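Local coordinates for giardin subunit alpha-1 (PDB 4EVF), which is an annexin of Giardia that binds calcium and phosphatidylserine-containing membranes and takes part in parasite attachment and cytoskeletal remodelling, at residues A[128-131]-A[135-138]. Residues are numbered along the deposited sequence; the frame is centred on the assembly and turned at random.
Sequences KDVG and DWCL
V130 sets CG1 against the six-membered end of the W136 indole and beside the side chain of C137. The methyl lies 3.4 Å from W136 CH2 and 3.5 Å from C137 CB, and it meets the ring obliquely. A chi1 of 161° puts V130 CG1 opposite the backbone N, facing the indole and C137, and leaves CG2 opposite the carbonyl carbon, still 3.8 Å from W136 CH2. The indole itself starts from a CB that does not point at the valine: chi1 of 71° sets CG between the backbone N and the carbonyl carbon, which brings the far end of the ring to V130. C137 SG sits 3.5 Å above the plane of the W136 indole, over its centre, while V130 CG1 touches both this sulfur and the ring end; V130 CG1 and C137 SG are 3.6 Å apart. Beside this apolar cluster, G131 O comes within 3.1 Å of C137 CB. No hydrogen bond joins the two segments; W136 NE1 instead donates to E134 in the connecting loop. G131 leaves the helical path with positive phi (75°), ending helix 122-130 before the turn into helix 135-145. Both segments fall in the predicted second annexin repeat. F95 of helix 92-100 touches V130 and W136, and the indole also reaches across to T212 and T216 of helix 211-225.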
ATOM      1  N   LYS A 128     -10.680 -15.202  10.584  1.00 22.75           N
ATOM      2  CA  LYS A 128     -11.122 -15.430  11.953  1.00 28.19           C
ATOM      3  C   LYS A 128     -11.715 -14.145  12.534  1.00 25.47           C
ATOM      4  O   LYS A 128     -12.826 -14.134  13.076  1.00 24.14           O
ATOM      5  CB  LYS A 128      -9.933 -15.899  12.795  1.00 30.02           C
ATOM      6  CG  LYS A 128     -10.128 -15.886  14.316  1.00 34.15           C
ATOM      7  CD  LYS A 128      -8.781 -16.103  15.014  1.00 35.37           C
ATOM      8  CE  LYS A 128      -8.803 -15.667  16.483  1.00 38.48           C
ATOM      9  NZ  LYS A 128      -9.682 -16.535  17.314  1.00 38.27           N
ATOM     10  N   ASP A 129     -10.979 -13.055  12.388  1.00 24.29           N
ATOM     11  CA  ASP A 129     -11.332 -11.811  13.062  1.00 24.30           C
ATOM     12  C   ASP A 129     -12.251 -10.934  12.221  1.00 22.53           C
ATOM     13  O   ASP A 129     -12.910 -10.040  12.739  1.00 23.47           O
ATOM     14  CB  ASP A 129     -10.073 -11.037  13.454  1.00 25.42           C
ATOM     15  CG  ASP A 129      -9.519 -11.457  14.824  1.00 31.11           C
ATOM     16  OD1 ASP A 129     -10.192 -12.225  15.542  1.00 28.23           O
ATOM     17  OD2 ASP A 129      -8.411 -11.003  15.186  1.00 28.25           O
ATOM     18  N   VAL A 130     -12.283 -11.189  10.923  1.00 21.23           N
ATOM     19  CA  VAL A 130     -13.084 -10.386  10.004  1.00 23.58           C
ATOM     20  C   VAL A 130     -14.465 -10.992   9.693  1.00 23.72           C
ATOM     21  O   VAL A 130     -15.438 -10.263   9.505  1.00 19.86           O
ATOM     22  CB  VAL A 130     -12.301 -10.104   8.696  1.00 25.52           C
ATOM     23  CG1 VAL A 130     -13.236  -9.701   7.588  1.00 25.83           C
ATOM     24  CG2 VAL A 130     -11.235  -9.031   8.944  1.00 22.29           C
ATOM     25  N   GLY A 131     -14.561 -12.319   9.639  1.00 20.98           N
ATOM     26  CA  GLY A 131     -15.845 -12.956   9.362  1.00 20.65           C
ATOM     27  C   GLY A 131     -16.260 -12.859   7.899  1.00 23.18           C
ATOM     28  O   GLY A 131     -15.477 -12.423   7.054  1.00 20.52           O
ATOM     29  N   ASP A 135     -19.882  -7.732   2.462  1.00 19.93           N
ATOM     30  CA  ASP A 135     -19.263  -7.918   1.156  1.00 21.92           C
ATOM     31  C   ASP A 135     -17.783  -7.541   1.131  1.00 20.84           C
ATOM     32  O   ASP A 135     -17.021  -8.115   0.363  1.00 18.17           O
ATOM     33  CB  ASP A 135     -20.043  -7.178   0.077  1.00 17.09           C
ATOM     34  CG  ASP A 135     -21.350  -7.874  -0.267  1.00 22.54           C
ATOM     35  OD1 ASP A 135     -22.112  -7.339  -1.097  1.00 19.85           O
ATOM     36  OD2 ASP A 135     -21.602  -8.964   0.286  1.00 20.13           O
ATOM     37  N   TRP A 136     -17.367  -6.590   1.970  1.00 21.06           N
ATOM     38  CA  TRP A 136     -15.948  -6.239   2.016  1.00 20.60           C
ATOM     39  C   TRP A 136     -15.090  -7.411   2.503  1.00 20.72           C
ATOM     40  O   TRP A 136     -13.987  -7.634   1.997  1.00 17.99           O
ATOM     41  CB  TRP A 136     -15.691  -4.958   2.832  1.00 18.90           C
ATOM     42  CG  TRP A 136     -15.867  -5.094   4.318  1.00 20.10           C
ATOM     43  CD1 TRP A 136     -16.981  -4.782   5.047  1.00 22.55           C
ATOM     44  CD2 TRP A 136     -14.888  -5.547   5.258  1.00 21.40           C
ATOM     45  NE1 TRP A 136     -16.757  -5.030   6.381  1.00 23.83           N
ATOM     46  CE2 TRP A 136     -15.477  -5.496   6.535  1.00 23.29           C
ATOM     47  CE3 TRP A 136     -13.565  -5.993   5.143  1.00 23.39           C
ATOM     48  CZ2 TRP A 136     -14.797  -5.884   7.685  1.00 22.74           C
ATOM     49  CZ3 TRP A 136     -12.894  -6.370   6.288  1.00 23.13           C
ATOM     50  CH2 TRP A 136     -13.509  -6.316   7.540  1.00 22.25           C
ATOM     51  N   CYS A 137     -15.603  -8.169   3.468  1.00 19.69           N
ATOM     52  CA  CYS A 137     -14.901  -9.353   3.962  1.00 20.22           C
ATOM     53  C   CYS A 137     -14.714 -10.358   2.838  1.00 18.55           C
ATOM     54  O   CYS A 137     -13.627 -10.907   2.665  1.00 19.65           O
ATOM     55  CB  CYS A 137     -15.683 -10.027   5.087  1.00 20.67           C
ATOM     56  SG  CYS A 137     -16.430  -8.881   6.268  1.00 22.14           S
ATOM     57  N   LEU A 138     -15.791 -10.603   2.092  1.00 17.08           N
ATOM     58  CA  LEU A 138     -15.776 -11.603   1.028  1.00 19.95           C
ATOM     59  C   LEU A 138     -14.813 -11.209  -0.095  1.00 17.97           C
ATOM     60  O   LEU A 138     -14.098 -12.058  -0.640  1.00 21.64           O
ATOM     61  CB  LEU A 138     -17.189 -11.808   0.474  1.00 21.09           C
ATOM     62  CG  LEU A 138     -18.257 -12.369   1.423  1.00 21.09           C
ATOM     63  CD1 LEU A 138     -19.601 -12.426   0.732  1.00 24.27           C
ATOM     64  CD2 LEU A 138     -17.855 -13.752   1.918  1.00 24.41           C
TER